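Local coordinates for protein DNA-3-methyladenine glycosidase II, putative (Deinococcus radiodurans, PDB 2YG9) that is probably a DNA repair protein, a largely helical member of the HhH-GPD superfamily of base excision repair proteins, at residues A[62-65]-A[66-69]; A[79-82]-A[83-87]; A[111-114]-A[115-118]. All coordinates share one frame; numbering follows the deposited sequence. Where two conformers were deposited one is given.

Contact 1: residues A[62-65]-A[66-69]; sequences FGRL and VRSV
Four successive backbone hydrogen bonds join residues 62-65 to 66-69, each running from an amide to the carbonyl four residues earlier, as in a regular alpha helix. Val66 N donates to Phe62 O at 2.9 Å and Arg67 N to Gly63 O at 2.8 Å, while Ser68 N reaches Arg64 O and Val69 N reaches Leu65 O. The last is the straightest, with an N-H...O angle of 169°.

The two arginines, three positions apart, share the polar side of the turn. The CD methylene of Arg64 approaches the Arg67 guanidinium obliquely, 4.5 Å from Arg67 NE, and the two guanidinium groups have different partners: Arg67 NH1 is hydrogen-bonded to Gln80 OE1, whereas Arg64 NH2 makes a weak bond to Phe165 O.

On the buried side, Phe62 and Val66 form a CH-pi contact. Val66 CG2 sits over one ring face, 4.0 Å from the Phe62 centroid and displaced toward the rim, with Phe62 CZ its closest ring atom at 3.7 Å. The phenyl gets there because CG lies anti to the backbone N (chi1 179°), and the ring then runs forward beside its own carbonyl. An edge-to-face partner, Phe133, and the side chains of Pro95 and Leu98 pack around the same ring. One turn on, Leu65 CD1 meets Val69 CG2 more loosely, at 4.3 Å.

The chemistry is that of an amphipathic helix. Flat and branched hydrocarbon groups suit the faces turned to helices 76-87 and 113-127, and long arginines suit the border, where methylenes can pack while the guanidinium groups find oxygen acceptors on other parts of the chain.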
ATOM      1  N   PHE A  62       3.498   5.034 -11.038  1.00  9.60           N
ATOM      2  CA  PHE A  62       4.745   5.728 -10.761  1.00  9.49           C
ATOM      3  C   PHE A  62       4.554   6.924  -9.814  1.00  8.33           C
ATOM      4  O   PHE A  62       5.181   7.006  -8.773  1.00  8.64           O
ATOM      5  CB  PHE A  62       5.481   6.148 -12.038  1.00  9.20           C
ATOM      6  CG  PHE A  62       6.739   6.880 -11.749  1.00  9.11           C
ATOM      7  CD1 PHE A  62       7.851   6.187 -11.338  1.00  9.18           C
ATOM      8  CD2 PHE A  62       6.778   8.271 -11.766  1.00  9.78           C
ATOM      9  CE1 PHE A  62       9.030   6.859 -11.016  1.00 10.41           C
ATOM     10  CE2 PHE A  62       7.946   8.961 -11.463  1.00  9.83           C
ATOM     11  CZ  PHE A  62       9.073   8.246 -11.057  1.00  9.70           C
ATOM     12  N   GLY A  63       3.680   7.842 -10.188  1.00  9.00           N
ATOM     13  CA  GLY A  63       3.338   8.979  -9.375  1.00  8.33           C
ATOM     14  C   GLY A  63       2.838   8.588  -7.992  1.00  8.66           C
ATOM     15  O   GLY A  63       3.220   9.213  -7.015  1.00  7.81           O
ATOM     16  N   ARG A  64       1.984   7.562  -7.894  1.00  8.37           N
ATOM     17  CA  ARG A  64       1.539   7.113  -6.574  1.00  8.34           C
ATOM     18  C   ARG A  64       2.662   6.534  -5.739  1.00  8.51           C
ATOM     19  O   ARG A  64       2.650   6.714  -4.519  1.00  9.46           O
ATOM     20  CB  ARG A  64       0.404   6.117  -6.640  1.00  8.28           C
ATOM     21  CG  ARG A  64      -0.983   6.738  -7.004  1.00  9.70           C
ATOM     22  CD  ARG A  64      -1.558   7.604  -5.894  1.00 14.73           C
ATOM     23  NE  ARG A  64      -1.841   6.816  -4.689  1.00 16.51           N
ATOM     24  CZ  ARG A  64      -2.889   5.996  -4.535  1.00 16.46           C
ATOM     25  NH1 ARG A  64      -3.799   5.859  -5.472  1.00 14.61           N
ATOM     26  NH2 ARG A  64      -3.026   5.316  -3.411  1.00 18.65           N
ATOM     27  N   LEU A  65       3.603   5.859  -6.396  1.00  7.81           N
ATOM     28  CA  LEU A  65       4.810   5.366  -5.733  1.00  7.92           C
ATOM     29  C   LEU A  65       5.579   6.537  -5.144  1.00  7.39           C
ATOM     30  O   LEU A  65       5.941   6.511  -3.964  1.00  7.63           O
ATOM     31  CB  LEU A  65       5.700   4.512  -6.646  1.00  7.13           C
ATOM     32  CG  LEU A  65       6.919   3.925  -5.883  1.00  7.89           C
ATOM     33  CD1 LEU A  65       6.511   3.096  -4.653  1.00  7.58           C
ATOM     34  CD2 LEU A  65       7.764   3.149  -6.841  1.00  8.21           C
ATOM     35  N   VAL A  66       5.787   7.565  -5.954  1.00  6.77           N
ATOM     36  CA  VAL A  66       6.538   8.749  -5.544  1.00  7.41           C
ATOM     37  C   VAL A  66       5.803   9.460  -4.414  1.00  7.13           C
ATOM     38  O   VAL A  66       6.426   9.829  -3.438  1.00  6.59           O
ATOM     39  CB  VAL A  66       6.803   9.721  -6.736  1.00  8.08           C
ATOM     40  CG1 VAL A  66       7.279  11.083  -6.213  1.00  6.72           C
ATOM     41  CG2 VAL A  66       7.799   9.107  -7.708  1.00  2.83           C
ATOM     42  N   ARG A  67       4.468   9.557  -4.513  1.00  7.27           N
ATOM     43  CA  ARG A  67       3.662  10.144  -3.416  1.00  8.70           C
ATOM     44  C   ARG A  67       3.880   9.396  -2.096  1.00  8.48           C
ATOM     45  O   ARG A  67       4.085  10.012  -1.070  1.00 10.27           O
ATOM     46  CB  ARG A  67       2.156  10.139  -3.727  1.00  7.46           C
ATOM     47  CG  ARG A  67       1.355  11.033  -2.770  1.00  8.92           C
ATOM     48  CD  ARG A  67      -0.126  10.841  -2.926  1.00 12.20           C
ATOM     49  NE  ARG A  67      -0.667  11.567  -4.076  1.00 14.02           N
ATOM     50  CZ  ARG A  67      -1.075  12.844  -4.057  1.00 16.16           C
ATOM     51  NH1 ARG A  67      -0.976  13.607  -2.963  1.00 19.00           N
ATOM     52  NH2 ARG A  67      -1.570  13.383  -5.170  1.00 18.01           N
ATOM     53  N   SER A  68       3.833   8.074  -2.164  1.00  9.35           N
ATOM     54  CA  SER A  68       3.970   7.226  -0.981  1.00 10.49           C
ATOM     55  C   SER A  68       5.332   7.477  -0.303  1.00 10.41           C
ATOM     56  O   SER A  68       5.411   7.768   0.906  1.00  9.84           O
ATOM     57  CB  SER A  68       3.801   5.753  -1.391  1.00 10.62           C
ATOM     58  OG  SER A  68       4.307   4.879  -0.388  1.00 17.58           O
ATOM     59  N   VAL A  69       6.387   7.410  -1.113  1.00 10.00           N
ATOM     60  CA  VAL A  69       7.748   7.579  -0.647  1.00  9.62           C
ATOM     61  C   VAL A  69       7.936   8.958  -0.008  1.00 10.36           C
ATOM     62  O   VAL A  69       8.417   9.084   1.122  1.00 10.53           O
ATOM     63  CB  VAL A  69       8.751   7.378  -1.814  1.00  9.10           C
ATOM     64  CG1 VAL A  69      10.159   7.797  -1.427  1.00  5.63           C
ATOM     65  CG2 VAL A  69       8.711   5.931  -2.281  1.00  5.33           C
TER

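Contact 2: residues A[79-82]-A[83-87]; sequences AQAI and YGRLE
Arg85 folds back over the preceding turn, laying one face of its guanidinium against the backbone of Ala81 and Ile82. Ile82 CA stands 3.6 Å above the guanidinium plane, toward its rim, and Arg85 NH1 comes within 3.6 Å of Ala81 CB. The bend responsible is at chi3 (-72°). The Ala81 methyl is small enough for NH1 to lie close to it, while Ile82 crosses the flat group at a slant, its CB 3.7 Å from Arg85 NH2. The polar end is tied down elsewhere, Arg85 NE donating to Val109 O.

Backbone hydrogen bonds repeat at the alpha-helical spacing. Gly84 N gives to Gln80 O and Leu86 N to Ile82 O, both at 3.0 Å; Tyr83 N and Arg85 N pair likewise with Ala79 O and Ala81 O.

A water bridges the side chains of Gln80 and Glu87. It accepts from Gln80 NE2 at 3.0 Å and donates to Glu87 OE1 at 2.8 Å, lying in plane at the edge of the Tyr83 ring. Gln80 suits this place because its amide serves two directions at once: NE2 holds the water while OE1 accepts from Arg67 NH1.

Within the fold, helix 76-87 turns Tyr83 and Leu86 toward helix 61-71, where they meet Val66, and both also touch Val93 in a loop. Ile82 packs on Leu111, just ahead of helix 113-127.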
ATOM      1  N   ALA A  79       2.744  15.859   3.760  1.00 14.83           N
ATOM      2  CA  ALA A  79       2.857  14.903   2.677  1.00 15.29           C
ATOM      3  C   ALA A  79       2.222  15.469   1.407  1.00 15.71           C
ATOM      4  O   ALA A  79       2.807  15.367   0.329  1.00 14.56           O
ATOM      5  CB  ALA A  79       2.236  13.581   3.053  1.00 15.20           C
ATOM      6  N   GLN A  80       1.059  16.119   1.551  1.00 16.44           N
ATOM      7  CA  GLN A  80       0.394  16.715   0.399  1.00 16.23           C
ATOM      8  C   GLN A  80       1.197  17.852  -0.206  1.00 15.59           C
ATOM      9  O   GLN A  80       1.379  17.890  -1.416  1.00 15.48           O
ATOM     10  CB  GLN A  80      -1.060  17.161   0.697  1.00 16.84           C
ATOM     11  CG  GLN A  80      -1.780  17.813  -0.532  1.00 18.58           C
ATOM     12  CD  GLN A  80      -1.745  16.977  -1.847  1.00 23.43           C
ATOM     13  OE1 GLN A  80      -2.415  15.940  -1.954  1.00 26.83           O
ATOM     14  NE2 GLN A  80      -0.981  17.457  -2.859  1.00 23.14           N
ATOM     15  N   ALA A  81       1.655  18.759   0.651  1.00 15.28           N
ATOM     16  CA  ALA A  81       2.489  19.908   0.294  1.00 14.68           C
ATOM     17  C   ALA A  81       3.709  19.539  -0.529  1.00 14.26           C
ATOM     18  O   ALA A  81       3.991  20.160  -1.567  1.00 12.98           O
ATOM     19  CB  ALA A  81       2.951  20.618   1.572  1.00 14.66           C
ATOM     20  N   ILE A  82       4.473  18.569  -0.024  1.00 13.84           N
ATOM     21  CA  ILE A  82       5.716  18.153  -0.661  1.00 13.68           C
ATOM     22  C   ILE A  82       5.447  17.470  -2.006  1.00 13.82           C
ATOM     23  O   ILE A  82       6.182  17.683  -2.965  1.00 14.19           O
ATOM     24  CB  ILE A  82       6.558  17.231   0.272  1.00 13.62           C
ATOM     25  CG1 ILE A  82       7.995  17.136  -0.240  1.00 15.00           C
ATOM     26  CG2 ILE A  82       5.928  15.851   0.426  1.00 14.22           C
ATOM     27  CD1 ILE A  82       8.981  16.706   0.822  1.00 12.50           C
ATOM     28  N   TYR A  83       4.377  16.689  -2.091  1.00 13.57           N
ATOM     29  CA  TYR A  83       4.003  16.073  -3.360  1.00 13.69           C
ATOM     30  C   TYR A  83       3.615  17.162  -4.381  1.00 13.57           C
ATOM     31  O   TYR A  83       3.953  17.067  -5.541  1.00 13.11           O
ATOM     32  CB  TYR A  83       2.868  15.037  -3.218  1.00 13.97           C
ATOM     33  CG  TYR A  83       2.688  14.257  -4.508  1.00 13.01           C
ATOM     34  CD1 TYR A  83       3.656  13.356  -4.916  1.00 11.90           C
ATOM     35  CD2 TYR A  83       1.614  14.483  -5.347  1.00 11.71           C
ATOM     36  CE1 TYR A  83       3.544  12.683  -6.106  1.00 13.66           C
ATOM     37  CE2 TYR A  83       1.493  13.788  -6.566  1.00 12.30           C
ATOM     38  CZ  TYR A  83       2.463  12.894  -6.925  1.00 11.55           C
ATOM     39  OH  TYR A  83       2.400  12.205  -8.117  1.00 13.52           O
ATOM     40  N   GLY A  84       2.945  18.212  -3.911  1.00 14.18           N
ATOM     41  CA  GLY A  84       2.601  19.348  -4.749  1.00 13.82           C
ATOM     42  C   GLY A  84       3.832  20.065  -5.228  1.00 13.92           C
ATOM     43  O   GLY A  84       3.882  20.507  -6.355  1.00 15.92           O
ATOM     44  N   ARG A  85       4.852  20.171  -4.391  1.00 13.55           N
ATOM     45  CA  ARG A  85       6.140  20.755  -4.851  1.00 13.31           C
ATOM     46  C   ARG A  85       6.865  19.896  -5.907  1.00 13.42           C
ATOM     47  O   ARG A  85       7.493  20.426  -6.844  1.00 13.07           O
ATOM     48  CB  ARG A  85       7.048  21.060  -3.680  1.00 12.66           C
ATOM     49  CG  ARG A  85       6.455  22.088  -2.783  1.00 14.46           C
ATOM     50  CD  ARG A  85       7.468  22.652  -1.802  1.00 15.15           C
ATOM     51  NE  ARG A  85       7.813  21.684  -0.775  1.00 16.66           N
ATOM     52  CZ  ARG A  85       7.121  21.482   0.333  1.00 17.33           C
ATOM     53  NH1 ARG A  85       6.003  22.160   0.555  1.00 18.26           N
ATOM     54  NH2 ARG A  85       7.561  20.608   1.232  1.00 17.27           N
ATOM     55  N   LEU A  86       6.752  18.576  -5.779  1.00 12.78           N
ATOM     56  CA  LEU A  86       7.238  17.666  -6.810  1.00 12.46           C
ATOM     57  C   LEU A  86       6.512  17.870  -8.134  1.00 12.51           C
ATOM     58  O   LEU A  86       7.152  17.974  -9.194  1.00 12.77           O
ATOM     59  CB  LEU A  86       7.150  16.193  -6.344  1.00 11.59           C
ATOM     60  CG  LEU A  86       8.170  15.840  -5.235  1.00  8.89           C
ATOM     61  CD1 LEU A  86       7.835  14.501  -4.665  1.00 11.51           C
ATOM     62  CD2 LEU A  86       9.662  15.912  -5.679  1.00 11.13           C
ATOM     63  N   GLU A  87       5.183  17.902  -8.063  1.00 13.44           N
ATOM     64  CA  GLU A  87       4.309  18.226  -9.202  1.00 14.92           C
ATOM     65  C   GLU A  87       4.668  19.540  -9.880  1.00 14.46           C
ATOM     66  O   GLU A  87       4.441  19.710 -11.057  1.00 14.58           O
ATOM     67  CB  GLU A  87       2.833  18.285  -8.757  1.00 14.64           C
ATOM     68  CG  GLU A  87       2.238  16.919  -8.426  1.00 17.66           C
ATOM     69  CD  GLU A  87       0.762  16.990  -8.069  1.00 17.93           C
ATOM     70  OE1 GLU A  87       0.408  17.773  -7.173  1.00 27.50           O
ATOM     71  OE2 GLU A  87      -0.035  16.268  -8.674  1.00 21.07           O
TER
HETATM   72  O   HOH W   1      -1.589  16.644  -5.630  1.00 29.62           O

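Contact 3: residues A[111-114]-A[115-118]; sequences LSWA and KVRT
Ser112 is the N-cap of helix 113-127, and its OG accepts from Lys115 N at 3.2 Å. Serine fits the position well: with OG between the backbone N and the carbonyl carbon (chi1 66°), the short hydroxyl curls back to a backbone amide of the first turn, the usual role of an N-cap serine. Ser112 O then starts the regular pattern, taking Val116 N at 2.9 Å in a nearly straight bond, N-H...O angle 171°. Trp113 O accepts from Arg117 N in the same way.

Leu111, just before the cap, turns its hydrocarbon toward the helix. Its CB lies 3.8 Å from Val116 CG2, and its CD2 rests at 4.0 Å from both CB and CD of Lys115, the two side chains crossing at about a right angle. CB, CG and CD of Lys115 pass the Ser112 hydroxyl, and the extended chain carries NZ on to the carbonyl oxygens of Ala70 and Gln72, beside the end of helix 61-71. Probably these oxygens help to stabilise its positive charge. Trp113 makes a cation-pi contact with Arg107, and its CE3 brushes Val116 CB.

At the far end, Ala114 O accepts from Thr118 N at 3.0 Å, and Thr118 OG1, also bonded to Pro152 O, lies at the same distance from that Ala114 carbonyl oxygen.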
ATOM      1  N   LEU A 111      12.731  16.876   0.592  1.00  9.82           N
ATOM      2  CA  LEU A 111      12.956  15.445   0.735  1.00  8.84           C
ATOM      3  C   LEU A 111      14.227  15.133   1.494  1.00  8.18           C
ATOM      4  O   LEU A 111      15.253  15.737   1.277  1.00  8.25           O
ATOM      5  CB  LEU A 111      13.024  14.756  -0.629  1.00  8.59           C
ATOM      6  CG  LEU A 111      11.736  14.688  -1.442  1.00  7.41           C
ATOM      7  CD1 LEU A 111      12.028  14.059  -2.770  1.00 11.47           C
ATOM      8  CD2 LEU A 111      10.602  13.872  -0.739  1.00  5.75           C
ATOM      9  N   SER A 112      14.157  14.161   2.377  1.00  8.25           N
ATOM     10  CA  SER A 112      15.383  13.593   2.968  1.00  8.31           C
ATOM     11  C   SER A 112      16.269  13.017   1.847  1.00  9.16           C
ATOM     12  O   SER A 112      15.776  12.709   0.767  1.00  8.33           O
ATOM     13  CB  SER A 112      14.977  12.501   3.921  1.00  8.03           C
ATOM     14  OG  SER A 112      14.405  11.440   3.216  1.00  5.45           O
ATOM     15  N   TRP A 113      17.563  12.877   2.094  1.00  8.53           N
ATOM     16  CA  TRP A 113      18.440  12.236   1.137  1.00  9.63           C
ATOM     17  C   TRP A 113      17.993  10.809   0.808  1.00  8.35           C
ATOM     18  O   TRP A 113      18.046  10.423  -0.352  1.00  8.79           O
ATOM     19  CB  TRP A 113      19.883  12.219   1.635  1.00 11.37           C
ATOM     20  CG  TRP A 113      20.533  13.565   1.511  1.00 12.03           C
ATOM     21  CD1 TRP A 113      20.901  14.378   2.527  1.00 13.44           C
ATOM     22  CD2 TRP A 113      20.852  14.257   0.299  1.00 14.09           C
ATOM     23  NE1 TRP A 113      21.452  15.539   2.038  1.00 15.37           N
ATOM     24  CE2 TRP A 113      21.458  15.487   0.673  1.00 14.08           C
ATOM     25  CE3 TRP A 113      20.726  13.943  -1.070  1.00 13.93           C
ATOM     26  CZ2 TRP A 113      21.919  16.402  -0.258  1.00 15.87           C
ATOM     27  CZ3 TRP A 113      21.165  14.853  -1.998  1.00 13.91           C
ATOM     28  CH2 TRP A 113      21.760  16.072  -1.599  1.00 14.43           C
ATOM     29  N   ALA A 114      17.563  10.051   1.817  1.00  7.44           N
ATOM     30  CA  ALA A 114      16.996   8.721   1.595  1.00  7.75           C
ATOM     31  C   ALA A 114      15.868   8.739   0.520  1.00  7.91           C
ATOM     32  O   ALA A 114      15.858   7.944  -0.404  1.00  8.68           O
ATOM     33  CB  ALA A 114      16.468   8.146   2.922  1.00  7.61           C
ATOM     34  N   LYS A 115      14.911   9.649   0.671  1.00  7.64           N
ATOM     35  CA  LYS A 115      13.793   9.774  -0.265  1.00  6.98           C
ATOM     36  C   LYS A 115      14.241  10.277  -1.617  1.00  7.12           C
ATOM     37  O   LYS A 115      13.809   9.743  -2.612  1.00  7.78           O
ATOM     38  CB  LYS A 115      12.683  10.678   0.296  1.00  6.34           C
ATOM     39  CG  LYS A 115      11.881  10.078   1.413  1.00  7.53           C
ATOM     40  CD  LYS A 115      11.079  11.157   2.111  1.00  8.13           C
ATOM     41  CE  LYS A 115      10.136  10.646   3.237  1.00  9.34           C
ATOM     42  NZ  LYS A 115       9.270  11.764   3.720  1.00  7.69           N
ATOM     43  N   VAL A 116      15.187  11.232  -1.669  1.00  6.86           N
ATOM     44  CA  VAL A 116      15.812  11.634  -2.955  1.00  6.15           C
ATOM     45  C   VAL A 116      16.333  10.443  -3.743  1.00  5.83           C
ATOM     46  O   VAL A 116      16.070  10.286  -4.932  1.00  7.57           O
ATOM     47  CB  VAL A 116      16.956  12.705  -2.764  1.00  5.28           C
ATOM     48  CG1 VAL A 116      17.729  12.956  -4.080  1.00  3.88           C
ATOM     49  CG2 VAL A 116      16.368  13.988  -2.234  1.00  6.71           C
ATOM     50  N   ARG A 117      17.056   9.581  -3.059  1.00  5.93           N
ATOM     51  CA  ARG A 117      17.698   8.424  -3.646  0.60  6.00           C
ATOM     52  C   ARG A 117      16.682   7.417  -4.148  1.00  5.65           C
ATOM     53  O   ARG A 117      16.815   6.857  -5.253  1.00  5.55           O
ATOM     54  CB  ARG A 117      18.604   7.752  -2.610  0.60  5.99           C
ATOM     55  CG  ARG A 117      19.161   6.400  -3.027  0.60  6.58           C
ATOM     56  CD  ARG A 117      20.179   5.849  -1.995  0.60  8.25           C
ATOM     57  NE  ARG A 117      21.388   6.680  -1.926  0.60  9.28           N
ATOM     58  CZ  ARG A 117      22.356   6.726  -2.842  0.60 13.58           C
ATOM     59  NH1 ARG A 117      22.269   5.995  -3.958  0.60 15.31           N
ATOM     60  NH2 ARG A 117      23.427   7.519  -2.649  0.60 10.63           N
ATOM     61  N   THR A 118      15.696   7.163  -3.319  1.00  4.96           N
ATOM     62  CA  THR A 118      14.577   6.268  -3.680  1.00  5.81           C
ATOM     63  C   THR A 118      13.832   6.769  -4.900  1.00  5.10           C
ATOM     64  O   THR A 118      13.639   6.047  -5.865  1.00  5.35           O
ATOM     65  CB  THR A 118      13.591   6.149  -2.488  1.00  4.87           C
ATOM     66  OG1 THR A 118      14.267   5.550  -1.380  1.00  5.48           O
ATOM     67  CG2 THR A 118      12.370   5.336  -2.869  1.00  4.40           C
TER

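The three contacts lie on neighbouring helices of one bundle, all on the same side of the chain's centre, and their own centres are about 11 to 14 Å apart. Contact 1 is the most buried of the three, and each touches the other two. Besides the Arg67-Gln80 bond, contact 1 meets contact 2 through a probable hydrogen bond between Gly63 O and Tyr83 OH at 3.3 Å; these polar links accompany the packing of Val66 CG1 on Leu86 CD1. Toward contact 3 the join is packing, Val69 O against Lys115 CE and Val69 CG1 3.6 Å from Thr118 CG2. Contacts 2 and 3 meet where Ile82 CD1 approaches Leu111 CD2 at 3.6 Å, which completes the triangle.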